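Local coordinates for putative acyl-[acyl-carrier-protein]--UDP-N-acetylglucosamine O-acyltransferase (Bacteroides fragilis, PDB 4R36) that probably transfers an acyl chain from acyl carrier protein to UDP-N-acetylglucosamine, a reaction that in this family opens lipid A synthesis, at residues A[91-97]-A[114-120]; A[176-180]-A[261-265]; A[207-212]-A[228-232]. All coordinates share one frame; numbering follows the deposited sequence.

How the contacts relate
The three contacts follow the chain along a left-handed parallel beta-helix and into the helices at its C-terminal end. Contact 1 joins two loops that leave the coils of the beta-helix; contact 2 fastens helix 257-267 to the coil strand 177-178; contact 3 packs helix 222-237 on strand 206-210. Contacts 2 and 3, with centres about 13 Å apart, form one packed unit: Ile262 CG2 of contact 2 lies 3.7 Å from Tyr232 OH of contact 3. Contact 1 stands apart, its centre about 26 Å from that of contact 2 and about 38 Å from that of contact 3. UDP-N-acetylglucosamine-binding residues occur near both regions: Lys90 and His138 beside contact 1, Asn211 within contact 3.

Contact 1 (A[91-97]-A[114-120])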
loop_
_atom_site.group_PDB
_atom_site.type_symbol
_atom_site.label_atom_id
_atom_site.label_comp_id
_atom_site.label_asym_id
_atom_site.label_seq_id
_atom_site.Cartn_x
_atom_site.Cartn_y
_atom_site.Cartn_z
ATOM N N PHE A 91 -13.920 7.506 -17.838
ATOM C CA PHE A 91 -15.196 6.862 -17.604
ATOM C C PHE A 91 -16.301 7.904 -17.660
ATOM O O PHE A 91 -16.173 8.932 -17.039
ATOM C CB PHE A 91 -15.202 6.173 -16.242
ATOM C CG PHE A 91 -16.471 5.520 -15.876
ATOM C CD1 PHE A 91 -16.841 4.335 -16.465
ATOM C CD2 PHE A 91 -17.278 6.060 -14.848
ATOM C CE1 PHE A 91 -18.047 3.714 -16.107
ATOM C CE2 PHE A 91 -18.458 5.427 -14.478
ATOM C CZ PHE A 91 -18.836 4.223 -15.100
ATOM N N LYS A 92 -17.399 7.598 -18.360
ATOM C CA LYS A 92 -18.529 8.544 -18.501
ATOM C C LYS A 92 -19.839 7.888 -18.125
ATOM O O LYS A 92 -20.839 8.291 -18.621
ATOM C CB LYS A 92 -18.713 8.960 -19.962
ATOM C CG LYS A 92 -17.512 9.478 -20.675
ATOM C CD LYS A 92 -17.121 10.817 -20.079
ATOM C CE LYS A 92 -16.167 11.570 -21.000
ATOM N NZ LYS A 92 -15.240 12.371 -20.153
ATOM N N GLY A 93 -19.843 6.913 -17.230
ATOM C CA GLY A 93 -21.054 6.322 -16.704
ATOM C C GLY A 93 -21.585 5.183 -17.556
ATOM O O GLY A 93 -22.655 4.658 -17.257
ATOM N N GLU A 94 -20.846 4.752 -18.572
ATOM C CA GLU A 94 -21.209 3.552 -19.346
ATOM C C GLU A 94 -21.423 2.350 -18.462
ATOM O O GLU A 94 -20.847 2.256 -17.363
ATOM C CB GLU A 94 -20.165 3.245 -20.458
ATOM C CG GLU A 94 -18.735 2.918 -19.991
ATOM C CD GLU A 94 -17.823 4.119 -19.845
ATOM O OE1 GLU A 94 -18.311 5.237 -19.583
ATOM O OE2 GLU A 94 -16.537 3.951 -19.954
ATOM N N GLU A 95 -22.290 1.444 -18.898
ATOM C CA GLU A 95 -22.474 0.133 -18.267
ATOM C C GLU A 95 -21.213 -0.753 -18.388
ATOM O O GLU A 95 -20.523 -0.771 -19.449
ATOM C CB GLU A 95 -23.660 -0.629 -18.914
ATOM C CG GLU A 95 -25.026 -0.077 -18.551
ATOM C CD GLU A 95 -25.263 -0.080 -17.061
ATOM O OE1 GLU A 95 -24.887 -1.034 -16.387
ATOM O OE2 GLU A 95 -25.811 0.877 -16.547
ATOM N N SER A 96 -20.902 -1.465 -17.309
ATOM C CA SER A 96 -19.753 -2.349 -17.295
ATOM C C SER A 96 -19.918 -3.299 -16.120
ATOM O O SER A 96 -20.822 -3.145 -15.313
ATOM C CB SER A 96 -18.436 -1.495 -17.206
ATOM O OG SER A 96 -18.378 -0.888 -15.932
ATOM N N THR A 97 -19.038 -4.313 -16.032
ATOM C CA THR A 97 -19.026 -5.224 -14.948
ATOM C C THR A 97 -17.653 -5.353 -14.257
ATOM O O THR A 97 -16.618 -4.973 -14.845
ATOM C CB THR A 97 -19.398 -6.636 -15.420
ATOM O OG1 THR A 97 -18.573 -6.977 -16.506
ATOM C CG2 THR A 97 -20.855 -6.659 -15.886
ATOM N N ARG A 114 -15.181 -2.110 -11.732
ATOM C CA ARG A 114 -15.765 -2.468 -12.984
ATOM C C ARG A 114 -15.124 -1.805 -14.170
ATOM O O ARG A 114 -14.263 -0.886 -14.053
ATOM C CB ARG A 114 -17.298 -2.247 -12.967
ATOM C CG ARG A 114 -17.845 -0.830 -12.883
ATOM C CD ARG A 114 -19.376 -1.002 -12.773
ATOM N NE ARG A 114 -20.166 0.223 -12.636
ATOM C CZ ARG A 114 -20.736 0.921 -13.627
ATOM N NH1 ARG A 114 -20.524 0.649 -14.875
ATOM N NH2 ARG A 114 -21.483 1.980 -13.343
ATOM N N GLY A 115 -15.520 -2.251 -15.341
ATOM C CA GLY A 115 -14.850 -1.845 -16.596
ATOM C C GLY A 115 -15.218 -0.446 -17.150
ATOM O O GLY A 115 -16.051 0.264 -16.588
ATOM N N THR A 116 -14.582 -0.090 -18.264
ATOM C CA THR A 116 -14.900 1.125 -19.022
ATOM C C THR A 116 -15.298 0.693 -20.453
ATOM O O THR A 116 -15.193 -0.479 -20.808
ATOM C CB THR A 116 -13.712 2.068 -19.160
ATOM O OG1 THR A 116 -12.687 1.472 -19.986
ATOM C CG2 THR A 116 -13.171 2.478 -17.835
ATOM N N ALA A 117 -15.645 1.657 -21.300
ATOM C CA ALA A 117 -15.942 1.379 -22.709
ATOM C C ALA A 117 -14.767 0.774 -23.455
ATOM O O ALA A 117 -14.925 0.208 -24.511
ATOM C CB ALA A 117 -16.359 2.661 -23.407
ATOM N N ALA A 118 -13.558 0.942 -22.953
ATOM C CA ALA A 118 -12.380 0.308 -23.588
ATOM C C ALA A 118 -12.491 -1.198 -23.744
ATOM O O ALA A 118 -11.829 -1.758 -24.613
ATOM C CB ALA A 118 -11.085 0.642 -22.774
ATOM N N LYS A 119 -13.212 -1.846 -22.838
ATOM C CA LYS A 119 -13.499 -3.252 -22.886
ATOM C C LYS A 119 -14.897 -3.517 -22.311
ATOM O O LYS A 119 -15.766 -4.029 -23.008
ATOM C CB LYS A 119 -12.446 -4.105 -22.122
ATOM C CG LYS A 119 -12.701 -5.598 -22.279
ATOM C CD LYS A 119 -11.694 -6.490 -21.570
ATOM C CE LYS A 119 -12.117 -7.933 -21.663
ATOM N NZ LYS A 119 -11.154 -8.889 -21.040
ATOM N N GLY A 120 -15.127 -3.180 -21.054
ATOM C CA GLY A 120 -16.442 -3.258 -20.462
ATOM C C GLY A 120 -16.597 -4.209 -19.330
ATOM O O GLY A 120 -17.627 -4.216 -18.662
HETATM O O HOH W 1 -23.177 2.817 -15.381
#
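With chi1 at 68° and the chain extended from CG to NE, Arg114 reaches along Ser96 to the loop 91-97, while Ser96 turns OG inward with chi1 69° to meet it. Arg114 NH1 then has two acceptors near the guanidinium plane, the backbone Glu94 O at 3.0 Å and Ser96 OG at 2.8 Å. The serine hydroxyl donates its own hydrogen bond to Gly115 O, 2.7 Å away and approached from above the carbonyl plane. A small side chain that can both accept and donate suits this double role. The Phe91 ring stands almost perpendicular to the guanidinium, with CZ over one of its faces, 3.9 Å from Arg114 NH2. Glu94, bent at chi2, divides its carboxylate: OE1 takes Lys92 N within its own loop, and OE2 takes Ala117 N at 2.8 Å from the anti side. That second bond ties down the start of the type I turn Thr116-Lys119, whose Thr116 OG1 also bonds Asp139. Backbone bonds Thr97 N to Gly120 O and Gly115 N to Thr97 O close the other end. Arginine and glutamate thus serve mainly backbone groups and a hydroxyl rather than each other, joining two loops near the UDP-N-acetylglucosamine-binding residue His138.

Contact 2 (A[176-180]-A[261-265]); sequences CRVGG and YIVDF
Phe265 and Tyr261, one turn apart on helix 257-267, reach across to strand 177-178 and the corner after it, on the left-handed parallel beta-helix. Here the C-terminal helices pack against a late coil of that fold. The tight part centres on Phe265, whose CE2 is 3.7 Å from Gly179 CA. Lacking side chains, the consecutive Gly179 and Gly180 let the Phe265 ring and Tyr261 OH come right up to the backbone. Phe265 is buried, and its other neighbours include Pro196.

Arg177 lies alongside this ring with CG anti to the backbone N (chi1 -178°), and the two side chains run past each other in opposite directions. Its aliphatic CG and CD lie against the ring, and Phe265 CE2 sits over one guanidinium face, 3.6 Å from Arg177 NE. The planes are 52° apart, too steep for a flat stack. Arginine suits this border, offering methylenes to the phenyl group and charge to a salt bridge from NH2 to Asp161.

The looser side is wet: a water accepts from Arg177 NH1 and donates to Asp264 OD2, bridging opposite charges that do not touch. On the tight side, by contrast, the polar link is direct. There Asp161 also bonds the tyrosine hydroxyl, and Tyr261 OH in turn accepts the backbone N-H of Gly180 at 2.8 Å, with an N-H...O angle of 163°.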
loop_
_atom_site.group_PDB
_atom_site.type_symbol
_atom_site.label_atom_id
_atom_site.label_comp_id
_atom_site.label_asym_id
_atom_site.label_seq_id
_atom_site.Cartn_x
_atom_site.Cartn_y
_atom_site.Cartn_z
ATOM N N CYS A 176 0.129 -3.753 -19.536
ATOM C CA CYS A 176 1.166 -4.804 -19.471
ATOM C C CYS A 176 0.590 -6.193 -19.329
ATOM O O CYS A 176 -0.568 -6.380 -18.914
ATOM C CB CYS A 176 2.137 -4.520 -18.326
ATOM S SG CYS A 176 3.125 -3.049 -18.788
ATOM N N ARG A 177 1.406 -7.185 -19.654
ATOM C CA ARG A 177 1.033 -8.562 -19.545
ATOM C C ARG A 177 2.124 -9.356 -18.836
ATOM O O ARG A 177 3.330 -9.140 -19.067
ATOM C CB ARG A 177 0.806 -9.164 -20.967
ATOM C CG ARG A 177 0.377 -10.595 -20.871
ATOM C CD ARG A 177 -0.086 -11.118 -22.224
ATOM N NE ARG A 177 -0.387 -12.532 -22.221
ATOM C CZ ARG A 177 -0.451 -13.284 -23.300
ATOM N NH1 ARG A 177 -0.299 -12.734 -24.545
ATOM N NH2 ARG A 177 -0.673 -14.591 -23.132
ATOM N N VAL A 178 1.691 -10.240 -17.927
ATOM C CA VAL A 178 2.535 -11.167 -17.192
ATOM C C VAL A 178 2.214 -12.608 -17.613
ATOM O O VAL A 178 1.061 -13.088 -17.535
ATOM C CB VAL A 178 2.316 -11.030 -15.656
ATOM C CG1 VAL A 178 3.089 -12.056 -14.857
ATOM C CG2 VAL A 178 2.661 -9.613 -15.200
ATOM N N GLY A 179 3.252 -13.333 -18.012
ATOM C CA GLY A 179 3.132 -14.720 -18.478
ATOM C C GLY A 179 2.990 -15.667 -17.338
ATOM O O GLY A 179 3.205 -15.329 -16.149
ATOM N N GLY A 180 2.540 -16.881 -17.679
ATOM C CA GLY A 180 2.401 -17.900 -16.667
ATOM C C GLY A 180 3.648 -18.266 -15.947
ATOM O O GLY A 180 4.742 -18.195 -16.530
ATOM N N TYR A 261 5.221 -21.465 -25.980
ATOM C CA TYR A 261 4.584 -20.395 -25.254
ATOM C C TYR A 261 5.580 -19.251 -25.030
ATOM O O TYR A 261 5.246 -18.088 -25.240
ATOM C CB TYR A 261 4.076 -20.940 -23.944
ATOM C CG TYR A 261 3.445 -19.987 -22.960
ATOM C CD1 TYR A 261 2.709 -18.833 -23.380
ATOM C CD2 TYR A 261 3.432 -20.326 -21.632
ATOM C CE1 TYR A 261 2.042 -18.040 -22.444
ATOM C CE2 TYR A 261 2.742 -19.565 -20.693
ATOM C CZ TYR A 261 2.047 -18.435 -21.110
ATOM O OH TYR A 261 1.469 -17.707 -20.104
ATOM N N ILE A 262 6.811 -19.568 -24.655
ATOM C CA ILE A 262 7.837 -18.520 -24.505
ATOM C C ILE A 262 7.978 -17.730 -25.793
ATOM O O ILE A 262 7.928 -16.481 -25.837
ATOM C CB ILE A 262 9.174 -19.140 -24.127
ATOM C CG1 ILE A 262 9.134 -19.724 -22.749
ATOM C CG2 ILE A 262 10.333 -18.166 -24.245
ATOM C CD1 ILE A 262 10.312 -20.639 -22.469
ATOM N N VAL A 263 8.131 -18.465 -26.896
ATOM C CA VAL A 263 8.343 -17.819 -28.205
ATOM C C VAL A 263 7.157 -16.964 -28.655
ATOM O O VAL A 263 7.292 -15.821 -29.051
ATOM C CB VAL A 263 8.769 -18.867 -29.270
ATOM C CG1 VAL A 263 8.739 -18.256 -30.648
ATOM C CG2 VAL A 263 10.133 -19.428 -28.910
ATOM N N ASP A 264 5.981 -17.522 -28.609
ATOM C CA ASP A 264 4.800 -16.818 -29.030
ATOM C C ASP A 264 4.575 -15.556 -28.162
ATOM O O ASP A 264 4.218 -14.501 -28.699
ATOM C CB ASP A 264 3.583 -17.723 -28.832
ATOM C CG ASP A 264 2.363 -17.205 -29.599
ATOM O OD1 ASP A 264 2.302 -17.368 -30.830
ATOM O OD2 ASP A 264 1.507 -16.551 -29.005
ATOM N N PHE A 265 4.699 -15.730 -26.837
ATOM C CA PHE A 265 4.522 -14.633 -25.939
ATOM C C PHE A 265 5.440 -13.440 -26.302
ATOM O O PHE A 265 4.981 -12.324 -26.476
ATOM C CB PHE A 265 4.808 -15.051 -24.488
ATOM C CG PHE A 265 4.504 -13.954 -23.482
ATOM C CD1 PHE A 265 5.367 -12.901 -23.295
ATOM C CD2 PHE A 265 3.382 -14.016 -22.676
ATOM C CE1 PHE A 265 5.117 -11.902 -22.346
ATOM C CE2 PHE A 265 3.117 -13.032 -21.726
ATOM C CZ PHE A 265 3.991 -11.988 -21.536
HETATM O O HOH W 2 0.958 -14.126 -26.925
#

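Contact 3 (A[207-212]-A[228-232])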
loop_
_atom_site.group_PDB
_atom_site.type_symbol
_atom_site.label_atom_id
_atom_site.label_comp_id
_atom_site.label_asym_id
_atom_site.label_seq_id
_atom_site.Cartn_x
_atom_site.Cartn_y
_atom_site.Cartn_z
ATOM N N TYR A 207 15.167 -9.617 -15.668
ATOM C CA TYR A 207 15.234 -11.061 -15.681
ATOM C C TYR A 207 16.276 -11.571 -14.737
ATOM O O TYR A 207 17.375 -11.078 -14.769
ATOM C CB TYR A 207 15.568 -11.509 -17.110
ATOM C CG TYR A 207 16.006 -12.914 -17.182
ATOM C CD1 TYR A 207 15.102 -13.947 -17.110
ATOM C CD2 TYR A 207 17.357 -13.227 -17.302
ATOM C CE1 TYR A 207 15.507 -15.268 -17.204
ATOM C CE2 TYR A 207 17.773 -14.577 -17.381
ATOM C CZ TYR A 207 16.838 -15.577 -17.322
ATOM O OH TYR A 207 17.234 -16.893 -17.365
ATOM N N SER A 208 15.926 -12.487 -13.840
ATOM C CA SER A 208 16.771 -12.894 -12.708
ATOM C C SER A 208 16.810 -14.411 -12.631
ATOM O O SER A 208 16.830 -14.967 -11.536
ATOM C CB SER A 208 16.215 -12.300 -11.426
ATOM O OG SER A 208 16.266 -10.872 -11.479
ATOM N N GLY A 209 16.664 -15.063 -13.788
ATOM C CA GLY A 209 16.733 -16.503 -13.909
ATOM C C GLY A 209 15.357 -17.087 -14.003
ATOM O O GLY A 209 14.370 -16.355 -14.163
ATOM N N ILE A 210 15.287 -18.404 -13.867
ATOM C CA ILE A 210 14.001 -19.166 -13.974
ATOM C C ILE A 210 13.365 -19.460 -12.684
ATOM O O ILE A 210 14.070 -19.643 -11.729
ATOM C CB ILE A 210 14.310 -20.512 -14.647
ATOM C CG1 ILE A 210 14.872 -20.254 -15.996
ATOM C CG2 ILE A 210 13.089 -21.399 -14.755
ATOM C CD1 ILE A 210 14.135 -19.248 -16.792
ATOM N N ASN A 211 12.034 -19.538 -12.631
ATOM C CA ASN A 211 11.275 -19.878 -11.425
ATOM C C ASN A 211 11.381 -21.395 -11.147
ATOM O O ASN A 211 10.405 -22.108 -11.319
ATOM C CB ASN A 211 9.838 -19.471 -11.597
ATOM C CG ASN A 211 8.972 -19.692 -10.359
ATOM O OD1 ASN A 211 9.455 -19.944 -9.304
ATOM N ND2 ASN A 211 7.683 -19.614 -10.534
ATOM N N ILE A 212 12.593 -21.853 -10.860
ATOM C CA ILE A 212 12.870 -23.307 -10.748
ATOM C C ILE A 212 12.057 -23.872 -9.609
ATOM O O ILE A 212 11.482 -24.956 -9.744
ATOM C CB ILE A 212 14.350 -23.598 -10.545
ATOM C CG1 ILE A 212 15.107 -23.221 -11.795
ATOM C CG2 ILE A 212 14.632 -25.096 -10.304
ATOM C CD1 ILE A 212 16.628 -23.177 -11.629
ATOM N N ILE A 228 13.689 -24.678 -20.730
ATOM C CA ILE A 228 13.200 -23.339 -20.477
ATOM C C ILE A 228 14.418 -22.469 -20.148
ATOM O O ILE A 228 14.566 -21.329 -20.641
ATOM C CB ILE A 228 12.158 -23.342 -19.339
ATOM C CG1 ILE A 228 10.875 -24.012 -19.824
ATOM C CG2 ILE A 228 11.878 -21.921 -18.799
ATOM C CD1 ILE A 228 9.903 -24.367 -18.729
ATOM N N HIS A 229 15.310 -23.025 -19.332
ATOM C CA HIS A 229 16.483 -22.261 -18.935
ATOM C C HIS A 229 17.340 -21.915 -20.130
ATOM O O HIS A 229 17.768 -20.766 -20.322
ATOM C CB HIS A 229 17.293 -23.060 -17.860
ATOM C CG HIS A 229 18.114 -22.171 -17.006
ATOM N ND1 HIS A 229 18.301 -22.378 -15.661
ATOM C CD2 HIS A 229 18.683 -20.973 -17.288
ATOM C CE1 HIS A 229 19.043 -21.399 -15.173
ATOM N NE2 HIS A 229 19.286 -20.533 -16.143
ATOM N N ASN A 230 17.555 -22.899 -20.993
ATOM C CA ASN A 230 18.278 -22.682 -22.226
ATOM C C ASN A 230 17.635 -21.710 -23.180
ATOM O O ASN A 230 18.341 -20.879 -23.761
ATOM C CB ASN A 230 18.593 -24.008 -22.909
ATOM C CG ASN A 230 19.697 -24.767 -22.164
ATOM O OD1 ASN A 230 20.516 -24.149 -21.472
ATOM N ND2 ASN A 230 19.673 -26.088 -22.226
ATOM N N ALA A 231 16.303 -21.733 -23.297
ATOM C CA ALA A 231 15.665 -20.712 -24.125
ATOM C C ALA A 231 15.965 -19.286 -23.593
ATOM O O ALA A 231 16.289 -18.380 -24.362
ATOM C CB ALA A 231 14.168 -20.952 -24.200
ATOM N N TYR A 232 15.894 -19.106 -22.278
ATOM C CA TYR A 232 16.173 -17.784 -21.727
ATOM C C TYR A 232 17.611 -17.355 -21.708
ATOM O O TYR A 232 17.895 -16.156 -21.773
ATOM C CB TYR A 232 15.499 -17.600 -20.373
ATOM C CG TYR A 232 14.019 -17.348 -20.524
ATOM C CD1 TYR A 232 13.556 -16.186 -21.081
ATOM C CD2 TYR A 232 13.073 -18.294 -20.089
ATOM C CE1 TYR A 232 12.184 -15.977 -21.302
ATOM C CE2 TYR A 232 11.705 -18.074 -20.217
ATOM C CZ TYR A 232 11.261 -16.890 -20.811
ATOM O OH TYR A 232 9.934 -16.579 -20.976
HETATM O O HOH W 3 19.859 -17.351 -17.163
#
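Tyr207 meets Tyr232 where strand and helix run nearly antiparallel, the axes of 207-210 and 228-232 lying 152° apart in direction and 8.6 Å at closest approach. Tyr207 swings its ring away from its own amide, which extends the side chain toward the helix and sets OH 3.5 Å from Tyr232 CB. The two rings, tilted by 29°, are slid so far apart that they barely overlap; Tyr207 instead stacks with Tyr236, one turn further along the helix. A water lies at the ring edge, 2.7 Å from Tyr207 OH and only weakly linked to His229 NE2. Tyrosine fits this partly exposed site because its ring packs while its hydroxyl keeps a polar partner.

Gly209 has a positive phi, which a residue without a beta carbon accepts easily, and its backbone N lies over the centre of the Tyr207 ring. Ile210 is the apolar centre of the contact. Its CG1 sits over the face of His229, 4.0 Å from the ring centroid and 16° off the normal, a CH-pi contact. Beyond it CD1 wedges between two helix residues, 3.6 Å from Tyr232 CD2 and 4.0 Å from Ile228 CG2. A branched aliphatic chain can serve both the imidazole and this apolar cluster, to which Leu215 also contributes. Asn211, a UDP-N-acetylglucosamine-binding residue, turns the chain into helix 212-217: OD1 caps Gly214 N and ND2 bonds Tyr181 O. Ile212 adds a marginal touch of CD1 near His229 ND1.

No direct hydrogen bond joins the two segments. Their association therefore rests on apolar and CH-pi packing, with Tyr207 OH, and weakly His229 NE2, near one water at the rim, and this packing lies directly beside the end of the strand, just before Asn211.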